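Local coordinates for protein contact-dependent inhibitor I (Escherichia coli NC101, PDB 5I4Q) that probably acts as the immunity protein of a contact-dependent growth inhibition system, protecting the cell from the toxin of its partner CdiA, at residues His37-Thr42 / Pro49-Leu54; Leu27-Ile32 / Leu102-Ala107. All coordinates share one frame; numbering follows the deposited sequence.

Contact 1: His37-Thr42 / Pro49-Leu54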
loop_
_atom_site.group_PDB
_atom_site.type_symbol
_atom_site.label_atom_id
_atom_site.label_comp_id
_atom_site.label_asym_id
_atom_site.label_seq_id
_atom_site.Cartn_x
_atom_site.Cartn_y
_atom_site.Cartn_z
ATOM N N HIS B 37 -10.248 -27.531 -8.959
ATOM C CA HIS B 37 -10.927 -28.768 -8.565
ATOM C C HIS B 37 -11.960 -29.195 -9.596
ATOM O O HIS B 37 -11.927 -30.349 -10.031
ATOM C CB HIS B 37 -11.579 -28.584 -7.202
ATOM C CG HIS B 37 -12.164 -29.826 -6.623
ATOM N ND1 HIS B 37 -11.397 -30.917 -6.273
ATOM C CD2 HIS B 37 -13.441 -30.131 -6.270
ATOM C CE1 HIS B 37 -12.180 -31.854 -5.766
ATOM N NE2 HIS B 37 -13.420 -31.394 -5.739
ATOM N N GLN B 38 -12.824 -28.268 -10.017
ATOM C CA GLN B 38 -13.867 -28.561 -11.021
ATOM C C GLN B 38 -13.279 -29.003 -12.348
ATOM O O GLN B 38 -13.724 -29.999 -12.917
ATOM C CB GLN B 38 -14.787 -27.368 -11.282
ATOM C CG GLN B 38 -15.650 -26.923 -10.110
ATOM C CD GLN B 38 -16.319 -25.564 -10.352
ATOM O OE1 GLN B 38 -16.105 -24.601 -9.601
ATOM N NE2 GLN B 38 -17.124 -25.479 -11.398
ATOM N N ILE B 39 -12.296 -28.253 -12.846
ATOM C CA ILE B 39 -11.622 -28.580 -14.098
ATOM C C ILE B 39 -11.041 -29.994 -14.075
ATOM O O ILE B 39 -11.107 -30.721 -15.061
ATOM C CB ILE B 39 -10.513 -27.542 -14.412
ATOM C CG1 ILE B 39 -11.133 -26.221 -14.825
ATOM C CG2 ILE B 39 -9.601 -27.992 -15.553
ATOM C CD1 ILE B 39 -10.187 -25.029 -14.663
ATOM N N GLY B 40 -10.454 -30.359 -12.941
ATOM C CA GLY B 40 -9.848 -31.675 -12.757
ATOM C C GLY B 40 -10.853 -32.798 -12.614
ATOM O O GLY B 40 -10.488 -33.938 -12.651
ATOM N N SER B 41 -12.123 -32.457 -12.442
ATOM C CA SER B 41 -13.201 -33.429 -12.289
ATOM C C SER B 41 -14.091 -33.477 -13.509
ATOM O O SER B 41 -15.154 -34.033 -13.424
ATOM C CB SER B 41 -14.115 -33.030 -11.128
ATOM O OG SER B 41 -13.403 -32.857 -9.934
ATOM N N THR B 42 -13.720 -32.871 -14.635
ATOM C CA THR B 42 -14.610 -32.944 -15.802
ATOM C C THR B 42 -13.796 -33.201 -17.056
ATOM O O THR B 42 -12.541 -33.202 -17.019
ATOM C CB THR B 42 -15.575 -31.711 -15.878
ATOM O OG1 THR B 42 -16.639 -31.975 -16.793
ATOM C CG2 THR B 42 -14.927 -30.443 -16.277
ATOM N N PRO B 49 -15.187 -23.501 -20.469
ATOM C CA PRO B 49 -15.684 -22.271 -19.842
ATOM C C PRO B 49 -15.105 -22.083 -18.441
ATOM O O PRO B 49 -15.051 -20.967 -17.942
ATOM C CB PRO B 49 -17.218 -22.475 -19.797
ATOM C CG PRO B 49 -17.416 -23.953 -19.981
ATOM C CD PRO B 49 -16.290 -24.377 -20.872
ATOM N N LEU B 50 -14.650 -23.167 -17.836
ATOM C CA LEU B 50 -14.045 -23.105 -16.539
ATOM C C LEU B 50 -12.648 -22.541 -16.643
ATOM O O LEU B 50 -12.234 -21.795 -15.791
ATOM C CB LEU B 50 -14.009 -24.480 -15.858
ATOM C CG LEU B 50 -15.371 -25.133 -15.552
ATOM C CD1 LEU B 50 -15.149 -26.579 -15.133
ATOM C CD2 LEU B 50 -16.116 -24.352 -14.466
ATOM N N PHE B 51 -11.944 -22.890 -17.703
ATOM C CA PHE B 51 -10.627 -22.353 -17.977
ATOM C C PHE B 51 -10.764 -20.883 -18.312
ATOM O O PHE B 51 -9.951 -20.104 -17.886
ATOM C CB PHE B 51 -9.971 -23.060 -19.161
ATOM C CG PHE B 51 -9.150 -24.249 -18.799
ATOM C CD1 PHE B 51 -8.033 -24.116 -18.021
ATOM C CD2 PHE B 51 -9.448 -25.476 -19.294
ATOM C CE1 PHE B 51 -7.240 -25.204 -17.701
ATOM C CE2 PHE B 51 -8.660 -26.582 -18.998
ATOM C CZ PHE B 51 -7.537 -26.439 -18.200
ATOM N N ASP B 52 -11.815 -20.500 -19.032
ATOM C CA ASP B 52 -12.019 -19.087 -19.381
ATOM C C ASP B 52 -12.110 -18.222 -18.124
ATOM O O ASP B 52 -11.499 -17.154 -18.063
ATOM C CB ASP B 52 -13.305 -18.890 -20.198
ATOM C CG ASP B 52 -13.265 -19.549 -21.621
ATOM O OD1 ASP B 52 -12.173 -19.950 -22.151
ATOM O OD2 ASP B 52 -14.365 -19.640 -22.220
ATOM N N ASP B 53 -12.861 -18.703 -17.125
ATOM C CA ASP B 53 -12.944 -18.046 -15.792
ATOM C C ASP B 53 -11.594 -18.041 -15.070
ATOM O O ASP B 53 -11.174 -17.031 -14.558
ATOM C CB ASP B 53 -13.971 -18.717 -14.870
ATOM C CG ASP B 53 -15.400 -18.613 -15.387
ATOM O OD1 ASP B 53 -15.707 -17.718 -16.228
ATOM O OD2 ASP B 53 -16.235 -19.442 -14.953
ATOM N N LEU B 54 -10.913 -19.177 -15.066
ATOM C CA LEU B 54 -9.622 -19.282 -14.422
ATOM C C LEU B 54 -8.624 -18.313 -15.014
ATOM O O LEU B 54 -7.955 -17.613 -14.288
ATOM C CB LEU B 54 -9.106 -20.699 -14.583
ATOM C CG LEU B 54 -7.731 -20.968 -13.999
ATOM C CD1 LEU B 54 -7.752 -20.676 -12.505
ATOM C CD2 LEU B 54 -7.330 -22.408 -14.190
#

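Contact 2: Leu27-Ile32 / Leu102-Ala107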
loop_
_atom_site.group_PDB
_atom_site.type_symbol
_atom_site.label_atom_id
_atom_site.label_comp_id
_atom_site.label_asym_id
_atom_site.label_seq_id
_atom_site.Cartn_x
_atom_site.Cartn_y
_atom_site.Cartn_z
ATOM N N LEU B 27 -10.300 -14.251 -1.442
ATOM C CA LEU B 27 -11.397 -14.681 -2.319
ATOM C C LEU B 27 -10.911 -15.185 -3.673
ATOM O O LEU B 27 -11.438 -16.143 -4.171
ATOM C CB LEU B 27 -12.410 -13.569 -2.591
ATOM C CG LEU B 27 -13.245 -13.038 -1.410
ATOM C CD1 LEU B 27 -13.898 -11.682 -1.694
ATOM C CD2 LEU B 27 -14.290 -14.059 -1.008
ATOM N N TYR B 28 -9.926 -14.528 -4.289
ATOM C CA TYR B 28 -9.416 -15.004 -5.575
ATOM C C TYR B 28 -8.819 -16.381 -5.348
ATOM O O TYR B 28 -9.087 -17.279 -6.076
ATOM C CB TYR B 28 -8.402 -14.048 -6.193
ATOM C CG TYR B 28 -8.970 -12.932 -7.054
ATOM C CD1 TYR B 28 -9.378 -11.755 -6.517
ATOM C CD2 TYR B 28 -8.958 -13.020 -8.416
ATOM C CE1 TYR B 28 -9.844 -10.737 -7.322
ATOM C CE2 TYR B 28 -9.432 -12.043 -9.204
ATOM C CZ TYR B 28 -9.895 -10.905 -8.666
ATOM O OH TYR B 28 -10.341 -9.915 -9.496
ATOM N N GLU B 29 -8.071 -16.537 -4.273
ATOM C CA GLU B 29 -7.393 -17.782 -3.960
ATOM C C GLU B 29 -8.385 -18.926 -3.794
ATOM O O GLU B 29 -8.201 -19.991 -4.354
ATOM C CB GLU B 29 -6.508 -17.634 -2.709
ATOM C CG GLU B 29 -5.143 -18.294 -2.836
ATOM C CD GLU B 29 -4.295 -18.225 -1.572
ATOM O OE1 GLU B 29 -4.406 -19.173 -0.758
ATOM O OE2 GLU B 29 -3.507 -17.261 -1.418
ATOM N N GLU B 30 -9.450 -18.685 -3.064
ATOM C CA GLU B 30 -10.462 -19.697 -2.829
ATOM C C GLU B 30 -11.176 -20.066 -4.123
ATOM O O GLU B 30 -11.319 -21.234 -4.435
ATOM C CB GLU B 30 -11.471 -19.202 -1.773
ATOM C CG GLU B 30 -10.932 -19.233 -0.329
ATOM C CD GLU B 30 -11.746 -18.406 0.702
ATOM O OE1 GLU B 30 -12.925 -18.057 0.442
ATOM O OE2 GLU B 30 -11.190 -18.087 1.791
ATOM N N CYS B 31 -11.617 -19.058 -4.870
ATOM C CA CYS B 31 -12.337 -19.253 -6.134
ATOM C C CYS B 31 -11.485 -20.059 -7.177
ATOM O O CYS B 31 -11.961 -20.957 -7.872
ATOM C CB CYS B 31 -12.739 -17.887 -6.684
ATOM S SG CYS B 31 -14.253 -17.891 -7.652
ATOM N N ILE B 32 -10.203 -19.763 -7.224
ATOM C CA ILE B 32 -9.288 -20.476 -8.071
ATOM C C ILE B 32 -9.086 -21.925 -7.615
ATOM O O ILE B 32 -9.045 -22.788 -8.467
ATOM C CB ILE B 32 -7.940 -19.774 -8.125
ATOM C CG1 ILE B 32 -8.076 -18.462 -8.895
ATOM C CG2 ILE B 32 -6.906 -20.702 -8.710
ATOM C CD1 ILE B 32 -6.882 -17.534 -8.707
ATOM N N LEU B 102 -3.592 -32.431 -9.156
ATOM C CA LEU B 102 -2.909 -31.178 -8.832
ATOM C C LEU B 102 -3.946 -30.127 -8.380
ATOM O O LEU B 102 -4.901 -29.827 -9.118
ATOM C CB LEU B 102 -2.056 -30.678 -10.009
ATOM C CG LEU B 102 -1.203 -29.413 -9.734
ATOM C CD1 LEU B 102 -0.106 -29.734 -8.725
ATOM C CD2 LEU B 102 -0.580 -28.817 -10.989
ATOM N N ALA B 103 -3.735 -29.585 -7.168
ATOM C CA ALA B 103 -4.680 -28.668 -6.514
ATOM C C ALA B 103 -4.369 -27.181 -6.753
ATOM O O ALA B 103 -5.222 -26.323 -6.545
ATOM C CB ALA B 103 -4.722 -28.951 -5.009
ATOM N N TRP B 104 -3.151 -26.880 -7.176
ATOM C CA TRP B 104 -2.710 -25.506 -7.392
ATOM C C TRP B 104 -1.600 -25.547 -8.448
ATOM O O TRP B 104 -0.796 -26.443 -8.439
ATOM C CB TRP B 104 -2.175 -24.934 -6.080
ATOM C CG TRP B 104 -1.955 -23.473 -6.120
ATOM C CD1 TRP B 104 -0.772 -22.836 -6.291
ATOM C CD2 TRP B 104 -2.948 -22.445 -5.992
ATOM N NE1 TRP B 104 -0.956 -21.475 -6.295
ATOM C CE2 TRP B 104 -2.283 -21.204 -6.107
ATOM C CE3 TRP B 104 -4.334 -22.449 -5.794
ATOM C CZ2 TRP B 104 -2.953 -19.974 -6.012
ATOM C CZ3 TRP B 104 -5.003 -21.224 -5.723
ATOM C CH2 TRP B 104 -4.302 -20.006 -5.813
ATOM N N PRO B 105 -1.534 -24.585 -9.352
ATOM C CA PRO B 105 -0.464 -24.615 -10.357
ATOM C C PRO B 105 0.979 -24.618 -9.832
ATOM O O PRO B 105 1.320 -23.904 -8.907
ATOM C CB PRO B 105 -0.705 -23.347 -11.156
ATOM C CG PRO B 105 -2.130 -23.054 -10.969
ATOM C CD PRO B 105 -2.493 -23.507 -9.599
ATOM N N GLU B 106 1.803 -25.439 -10.461
ATOM C CA GLU B 106 3.225 -25.532 -10.166
ATOM C C GLU B 106 3.844 -26.417 -11.231
ATOM O O GLU B 106 3.161 -27.193 -11.882
ATOM C CB GLU B 106 3.467 -26.102 -8.784
ATOM C CG GLU B 106 2.479 -27.181 -8.423
ATOM C CD GLU B 106 2.982 -28.108 -7.341
ATOM O OE1 GLU B 106 2.645 -27.863 -6.160
ATOM O OE2 GLU B 106 3.702 -29.075 -7.684
ATOM N N ALA B 107 5.143 -26.295 -11.418
ATOM C CA ALA B 107 5.835 -27.031 -12.503
ATOM C C ALA B 107 6.012 -28.501 -12.146
ATOM O O ALA B 107 6.342 -28.819 -10.989
ATOM C CB ALA B 107 7.188 -26.399 -12.784
#

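Contact 1: His37-Thr42 / Pro49-Leu54
Ile39 carries the tight part of this contact. Its CG1 packs on Leu50 CB at 3.5 Å, where the two side chains run past each other in opposite directions. The delta methyl continues over one face of the Phe51 ring: Ile39 CD1 lies 4.3 Å from the ring centroid and 17° off the normal, a CH-pi contact. The CG2 branch of Ile39, anti to the backbone N, comes within 3.7 Å of Phe51 CZ at the far end of the ring. Leu54 adds a contact, crossing Ile39 at about a right angle with its CD2 3.9 Å from Ile39 CD1. Ile39, Phe51 and Leu54 are all buried, and His95 and Phe98 of helix 88-99 also pack on Ile39.

The looser side lies beyond the end of Leu50. Here Gln38 NE2 is 3.4 Å from Leu50 CD2, with the extended Gln38 chain crossing Leu50 at about a right angle. Thr42 meets Leu50 tip to tip, with CG2 4.0 Å from Leu50 CD1. All three residues keep part of their surface exposed to solvent. No hydrogen bond joins the two segments. The apolar seam holds the end of helix 4-40 against the early part of helix 44-66, as is typical of an antiparallel helical hairpin with a short connection.

Contact 2: Leu27-Ile32 / Leu102-Ala107
Ile32 N donates to Tyr28 O at 3.0 Å, a regular helix bond in the turn that meets the Trp104 ring. No hydrogen bond crosses between the segments. Trp104 instead pushes the six-membered part of its indole against two side chains of this turn. Ile32 CG2 is 3.6 Å from Trp104 CZ3, an apolar contact. Glu29 adds its aliphatic part, with CG 3.5 Å from Trp104 CH2. Both groups reach the ring obliquely. The Glu29 backbone also borders the ring, as its O lies 3.7 Å from Trp104 CZ3.

Trp104 has CG anti to the backbone N (chi1 -168°), and the end of the side chain comes nearer to the helix although the CB bond starts off across it. One ring face is packed by its own neighbour, Pro105, whose CD sits 3.5 Å above the plane toward the rim.

In the fold, the irregular tail after helix 88-99 turns back to the long helix 4-40 of this all-helical protein. Its tryptophan inserts beside helix 74-82, where Leu79 packs on both Trp104 and Ile32.

The polar end of Glu29 belongs to another partner. Its OE1 forms a salt bridge with Arg75 NH1, and Arg75 also makes a cation-pi contact with Trp104. The arginine thus ties the carboxylate to the indole that its CG touches. Glu29 and Trp104 cross at about a right angle, with the carboxylate and ring planes 68° apart. On the same helical turn, Tyr28 meets Phe7 of the second subunit, another copy of this protein.

Overall arrangement
Contacts 1 and 2 both use helix 4-40, and their centres are 11 Å apart. They touch directly: Leu54 CD1 of contact 1 lies 3.9 Å from Ile32 CG2 of contact 2. The apolar core is therefore continuous between them. Helix 88-99 supplies a second link, since its Trp94 packs on Phe51 of contact 1 and on Leu102 and Pro105, near Trp104 in segment 102-107. Along the chain, contact 1 is nested within the loop closed by contact 2. Contact 2 has its centre about 8 Å from the chain centre, against about 14 Å. The second subunit packs on Leu27 and Tyr28, and a chain of another protein also reaches Leu27, whereas no other protein chain touches contact 1.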